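Local structure of N-acetylglucosaminidase (Paenibacillus barengoltzii, 6INX) at residues D40-P54 / A89-L103. The protein probably hydrolyses beta-N-acetylglucosaminide linkages in glycans, as an N-acetylglucosaminidase of glycoside hydrolase family 18. Sequence-based numbering, arbitrary orientation.
Sequences DRIQTGHLQNLKLLP and AMAESAVRAVTEYAL
Ser93 and Ile42 show how one small hydroxyl can pin a strand edge to a helix. Ser93 OG accepts the backbone N-H of Ile42 at 2.8 Å in a nearly straight bond (161°) and passes its own proton back to Met90 O, one turn earlier in its helix. With chi1 at 67°, OG sits between its backbone N and carbonyl carbon, which lets it face both partners. Replacing Ser93 by an alanine would probably leave the Ile42 N-H without this acceptor and open a small gap beneath the strand. Beside this bond, Ile42 points toward the helix, its CG1 4.0 Å from Met90 CE and its CD1 against Ala94 CB. At the exposed margin the extended Arg41 chain lays one guanidinium face over Ala89 CB, while in an end-on salt bridge NH1 and NH2 both bond to one oxygen, Glu92 OE1, the NH1 bond measuring 3.0 Å. The two flat groups are turned 33° apart.

The setting is the TIM barrel of family 18: strand 41-43 pairs antiparallel with barrel strand 29-38, and helix 84-100 belongs to the outer helical layer. Leu67 and Val69 of the neighbouring barrel strand touch Ile42, and Leu133 of helix 126-148 backs Met90.

Farther along, where the helix ends, Leu50 CD1 stands over the Tyr101 ring in a CH-pi contact, 3.7 Å from the centroid, with Thr44 OG1 at the ring edge. Leu53 CD1 meets Leu103 CD2 at 3.6 Å, and Leu53 CB packs on the CB of Ala102, the central residue of an inverse gamma turn. Water fills in between the backbones: one molecule donates to both Ile42 O and Ser93 O, and another links Leu50 O to Ala102 N.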
loop_
_atom_site.group_PDB
_atom_site.type_symbol
_atom_site.label_atom_id
_atom_site.label_comp_id
_atom_site.label_asym_id
_atom_site.label_seq_id
_atom_site.Cartn_x
_atom_site.Cartn_y
_atom_site.Cartn_z
ATOM N N ASP A 40 21.466 24.586 -2.867
ATOM C CA ASP A 40 20.887 24.661 -1.529
ATOM C C ASP A 40 20.002 25.881 -1.328
ATOM O O ASP A 40 19.680 26.216 -0.188
ATOM C CB ASP A 40 21.938 24.584 -0.405
ATOM C CG ASP A 40 22.671 23.240 -0.342
ATOM O OD1 ASP A 40 22.283 22.277 -1.031
ATOM O OD2 ASP A 40 23.656 23.144 0.432
ATOM N N ARG A 41 19.574 26.552 -2.389
ATOM C CA ARG A 41 18.782 27.769 -2.277
ATOM C C ARG A 41 17.536 27.712 -3.157
ATOM O O ARG A 41 17.561 27.170 -4.270
ATOM C CB ARG A 41 19.613 29.022 -2.608
ATOM C CG ARG A 41 20.715 29.279 -1.582
ATOM C CD ARG A 41 21.555 30.525 -1.888
ATOM N NE ARG A 41 22.682 30.580 -0.955
ATOM C CZ ARG A 41 22.689 31.270 0.184
ATOM N NH1 ARG A 41 21.636 32.007 0.533
ATOM N NH2 ARG A 41 23.751 31.216 0.980
ATOM N N ILE A 42 16.452 28.297 -2.649
ATOM C CA ILE A 42 15.231 28.469 -3.430
ATOM C C ILE A 42 15.500 29.403 -4.598
ATOM O O ILE A 42 16.021 30.512 -4.422
ATOM C CB ILE A 42 14.115 29.022 -2.531
ATOM C CG1 ILE A 42 13.735 27.981 -1.478
ATOM C CG2 ILE A 42 12.887 29.374 -3.359
ATOM C CD1 ILE A 42 12.872 28.544 -0.341
ATOM N N GLN A 43 15.126 28.962 -5.797
ATOM C CA GLN A 43 15.336 29.704 -7.031
ATOM C C GLN A 43 13.994 30.160 -7.583
ATOM O O GLN A 43 13.063 29.356 -7.693
ATOM C CB GLN A 43 16.031 28.819 -8.066
ATOM C CG GLN A 43 17.367 28.241 -7.625
ATOM C CD GLN A 43 18.408 29.307 -7.342
ATOM O OE1 GLN A 43 18.388 30.395 -7.931
ATOM N NE2 GLN A 43 19.323 29.009 -6.421
ATOM N N THR A 44 13.907 31.444 -7.947
ATOM C CA THR A 44 12.700 32.015 -8.542
ATOM C C THR A 44 12.914 32.584 -9.939
ATOM O O THR A 44 11.952 33.076 -10.535
ATOM C CB THR A 44 12.109 33.117 -7.644
ATOM O OG1 THR A 44 13.074 34.159 -7.469
ATOM C CG2 THR A 44 11.713 32.549 -6.283
ATOM N N GLY A 45 14.135 32.521 -10.481
ATOM C CA GLY A 45 14.447 33.205 -11.727
ATOM C C GLY A 45 13.717 32.673 -12.943
ATOM O O GLY A 45 13.591 33.390 -13.941
ATOM N N HIS A 46 13.237 31.434 -12.890
ATOM C CA HIS A 46 12.488 30.869 -14.004
ATOM C C HIS A 46 11.019 31.274 -13.993
ATOM O O HIS A 46 10.327 31.073 -14.998
ATOM C CB HIS A 46 12.578 29.343 -13.947
ATOM C CG HIS A 46 12.068 28.769 -12.660
ATOM N ND1 HIS A 46 12.720 28.947 -11.455
ATOM C CD2 HIS A 46 10.956 28.048 -12.382
ATOM C CE1 HIS A 46 12.032 28.358 -10.494
ATOM N NE2 HIS A 46 10.961 27.799 -11.030
ATOM N N LEU A 47 10.522 31.826 -12.889
ATOM C CA LEU A 47 9.115 32.198 -12.796
ATOM C C LEU A 47 8.892 33.557 -13.447
ATOM O O LEU A 47 9.710 34.469 -13.308
ATOM C CB LEU A 47 8.696 32.249 -11.328
ATOM C CG LEU A 47 8.924 30.935 -10.578
ATOM C CD1 LEU A 47 8.732 31.118 -9.083
ATOM C CD2 LEU A 47 7.996 29.843 -11.115
ATOM N N GLN A 48 7.769 33.697 -14.149
ATOM C CA GLN A 48 7.602 34.819 -15.066
ATOM C C GLN A 48 6.624 35.894 -14.609
ATOM O O GLN A 48 6.764 37.045 -15.028
ATOM C CB GLN A 48 7.189 34.314 -16.455
ATOM C CG GLN A 48 8.346 33.724 -17.250
ATOM C CD GLN A 48 9.647 34.476 -17.029
ATOM O OE1 GLN A 48 10.584 33.959 -16.417
ATOM N NE2 GLN A 48 9.710 35.707 -17.525
ATOM N N ASN A 49 5.650 35.570 -13.760
ATOM C CA ASN A 49 4.545 36.483 -13.490
ATOM C C ASN A 49 4.526 37.004 -12.056
ATOM O O ASN A 49 3.479 37.464 -11.584
ATOM C CB ASN A 49 3.211 35.825 -13.850
ATOM C CG ASN A 49 3.059 35.606 -15.336
ATOM O OD1 ASN A 49 3.227 36.532 -16.129
ATOM N ND2 ASN A 49 2.732 34.383 -15.726
ATOM N N LEU A 50 5.666 36.972 -11.361
ATOM C CA LEU A 50 5.683 37.374 -9.960
ATOM C C LEU A 50 5.440 38.866 -9.772
ATOM O O LEU A 50 5.064 39.279 -8.667
ATOM C CB LEU A 50 6.996 36.948 -9.300
ATOM C CG LEU A 50 7.304 35.442 -9.292
ATOM C CD1 LEU A 50 8.503 35.159 -8.401
ATOM C CD2 LEU A 50 6.094 34.620 -8.852
ATOM N N LYS A 51 5.632 39.674 -10.817
ATOM C CA LYS A 51 5.334 41.100 -10.727
ATOM C C LYS A 51 3.842 41.385 -10.652
ATOM O O LYS A 51 3.459 42.511 -10.311
ATOM C CB LYS A 51 5.939 41.854 -11.916
ATOM C CG LYS A 51 7.457 41.823 -11.978
ATOM C CD LYS A 51 8.084 42.144 -10.637
ATOM C CE LYS A 51 9.371 42.941 -10.811
ATOM N NZ LYS A 51 9.912 42.837 -12.195
ATOM N N LEU A 52 2.998 40.395 -10.950
ATOM C CA LEU A 52 1.551 40.546 -10.868
ATOM C C LEU A 52 1.024 40.478 -9.440
ATOM O O LEU A 52 -0.134 40.840 -9.210
ATOM C CB LEU A 52 0.879 39.464 -11.725
ATOM C CG LEU A 52 -0.623 39.544 -12.002
ATOM C CD1 LEU A 52 -1.000 40.884 -12.620
ATOM C CD2 LEU A 52 -1.072 38.390 -12.886
ATOM N N LEU A 53 1.840 40.044 -8.480
ATOM C CA LEU A 53 1.320 39.772 -7.143
ATOM C C LEU A 53 0.729 40.982 -6.425
ATOM O O LEU A 53 -0.342 40.830 -5.813
ATOM C CB LEU A 53 2.367 39.041 -6.292
ATOM C CG LEU A 53 2.917 37.743 -6.884
ATOM C CD1 LEU A 53 3.812 37.070 -5.853
ATOM C CD2 LEU A 53 1.801 36.808 -7.346
ATOM N N PRO A 54 1.345 42.176 -6.438
ATOM C CA PRO A 54 0.693 43.323 -5.783
ATOM C C PRO A 54 -0.723 43.588 -6.263
ATOM O O PRO A 54 -1.587 43.927 -5.447
ATOM C CB PRO A 54 1.643 44.487 -6.091
ATOM C CG PRO A 54 2.986 43.834 -6.206
ATOM C CD PRO A 54 2.720 42.502 -6.864
ATOM N N ALA A 89 21.097 28.133 4.088
ATOM C CA ALA A 89 20.937 28.677 2.741
ATOM C C ALA A 89 19.478 28.658 2.307
ATOM O O ALA A 89 18.995 29.622 1.704
ATOM C CB ALA A 89 21.809 27.901 1.755
ATOM N N MET A 90 18.766 27.565 2.596
ATOM C CA MET A 90 17.347 27.503 2.275
ATOM C C MET A 90 16.582 28.587 3.016
ATOM O O MET A 90 15.695 29.232 2.444
ATOM C CB MET A 90 16.776 26.139 2.658
ATOM C CG MET A 90 17.198 25.009 1.723
ATOM S SD MET A 90 16.494 25.140 0.071
ATOM C CE MET A 90 14.806 24.614 0.379
ATOM N N ALA A 91 16.896 28.777 4.295
ATOM C CA ALA A 91 16.214 29.794 5.083
ATOM C C ALA A 91 16.492 31.184 4.531
ATOM O O ALA A 91 15.579 32.005 4.391
ATOM C CB ALA A 91 16.672 29.692 6.533
ATOM N N GLU A 92 17.764 31.465 4.214
ATOM C CA GLU A 92 18.098 32.762 3.635
ATOM C C GLU A 92 17.362 32.997 2.321
ATOM O O GLU A 92 16.913 34.116 2.043
ATOM C CB GLU A 92 19.613 32.867 3.425
ATOM C CG GLU A 92 20.389 32.898 4.721
ATOM C CD GLU A 92 21.857 32.570 4.531
ATOM O OE1 GLU A 92 22.297 32.499 3.378
ATOM O OE2 GLU A 92 22.564 32.362 5.535
ATOM N N SER A 93 17.241 31.955 1.491
ATOM C CA SER A 93 16.608 32.128 0.190
ATOM C C SER A 93 15.098 32.280 0.317
ATOM O O SER A 93 14.463 32.898 -0.547
ATOM C CB SER A 93 16.987 30.965 -0.733
ATOM O OG SER A 93 16.424 29.742 -0.281
ATOM N N ALA A 94 14.509 31.733 1.381
ATOM C CA ALA A 94 13.095 31.986 1.639
ATOM C C ALA A 94 12.881 33.444 2.001
ATOM O O ALA A 94 11.923 34.077 1.536
ATOM C CB ALA A 94 12.603 31.081 2.770
ATOM N N VAL A 95 13.785 33.991 2.818
ATOM C CA VAL A 95 13.718 35.405 3.165
ATOM C C VAL A 95 13.907 36.265 1.924
ATOM O O VAL A 95 13.239 37.291 1.755
ATOM C CB VAL A 95 14.749 35.729 4.262
ATOM C CG1 VAL A 95 14.922 37.248 4.401
ATOM C CG2 VAL A 95 14.312 35.128 5.597
ATOM N N ARG A 96 14.829 35.865 1.037
ATOM C CA ARG A 96 15.010 36.581 -0.220
ATOM C C ARG A 96 13.719 36.615 -1.029
ATOM O O ARG A 96 13.329 37.667 -1.547
ATOM C CB ARG A 96 16.145 35.945 -1.026
ATOM C CG ARG A 96 16.442 36.685 -2.312
ATOM C CD ARG A 96 17.569 36.045 -3.098
ATOM N NE ARG A 96 17.998 36.910 -4.194
ATOM C CZ ARG A 96 19.060 36.681 -4.960
ATOM N NH1 ARG A 96 19.809 35.606 -4.759
ATOM N NH2 ARG A 96 19.372 37.530 -5.931
ATOM N N ALA A 97 13.017 35.485 -1.106
ATOM C CA ALA A 97 11.784 35.429 -1.882
ATOM C C ALA A 97 10.748 36.416 -1.357
ATOM O O ALA A 97 10.132 37.160 -2.134
ATOM C CB ALA A 97 11.241 33.999 -1.876
ATOM N N VAL A 98 10.558 36.458 -0.036
ATOM C CA VAL A 98 9.511 37.317 0.528
ATOM C C VAL A 98 9.894 38.786 0.588
ATOM O O VAL A 98 9.024 39.630 0.854
ATOM C CB VAL A 98 8.983 36.838 1.895
ATOM C CG1 VAL A 98 8.572 35.380 1.830
ATOM C CG2 VAL A 98 10.009 37.078 3.007
ATOM N N THR A 99 11.166 39.124 0.375
ATOM C CA THR A 99 11.556 40.530 0.309
ATOM C C THR A 99 11.698 41.043 -1.114
ATOM O O THR A 99 11.538 42.249 -1.345
ATOM C CB THR A 99 12.853 40.785 1.091
ATOM O OG1 THR A 99 13.902 39.939 0.605
ATOM C CG2 THR A 99 12.640 40.543 2.575
ATOM N N GLU A 100 11.979 40.158 -2.072
ATOM C CA GLU A 100 12.076 40.531 -3.477
ATOM C C GLU A 100 10.711 40.651 -4.138
ATOM O O GLU A 100 10.561 41.409 -5.103
ATOM C CB GLU A 100 12.904 39.490 -4.238
ATOM C CG GLU A 100 14.396 39.566 -3.990
ATOM C CD GLU A 100 15.194 38.640 -4.907
ATOM O OE1 GLU A 100 14.634 37.626 -5.379
ATOM O OE2 GLU A 100 16.383 38.933 -5.164
ATOM N N TYR A 101 9.719 39.907 -3.650
ATOM C CA TYR A 101 8.403 39.862 -4.268
ATOM C C TYR A 101 7.332 39.966 -3.196
ATOM O O TYR A 101 7.601 39.813 -2.002
ATOM C CB TYR A 101 8.217 38.564 -5.064
ATOM C CG TYR A 101 9.199 38.420 -6.192
ATOM C CD1 TYR A 101 9.109 39.231 -7.315
ATOM C CD2 TYR A 101 10.223 37.488 -6.132
ATOM C CE1 TYR A 101 10.001 39.115 -8.350
ATOM C CE2 TYR A 101 11.132 37.365 -7.164
ATOM C CZ TYR A 101 11.011 38.183 -8.274
ATOM O OH TYR A 101 11.900 38.079 -9.321
ATOM N N ALA A 102 6.093 40.192 -3.642
ATOM C CA ALA A 102 4.967 40.357 -2.735
ATOM C C ALA A 102 4.454 38.993 -2.295
ATOM O O ALA A 102 3.271 38.676 -2.453
ATOM C CB ALA A 102 3.856 41.170 -3.402
ATOM N N LEU A 103 5.351 38.180 -1.762
ATOM C CA LEU A 103 5.017 36.854 -1.269
ATOM C C LEU A 103 4.846 36.911 0.241
ATOM O O LEU A 103 5.582 37.623 0.933
ATOM C CB LEU A 103 6.133 35.868 -1.616
ATOM C CG LEU A 103 6.270 35.553 -3.103
ATOM C CD1 LEU A 103 7.620 34.918 -3.421
ATOM C CD2 LEU A 103 5.140 34.635 -3.542
HETATM O O HOH W 1 14.810 33.107 -3.451
HETATM O O HOH W 2 18.714 32.443 -4.197
HETATM O O HOH W 3 13.598 35.022 -4.938
HETATM O O HOH W 4 5.662 40.816 -6.439
#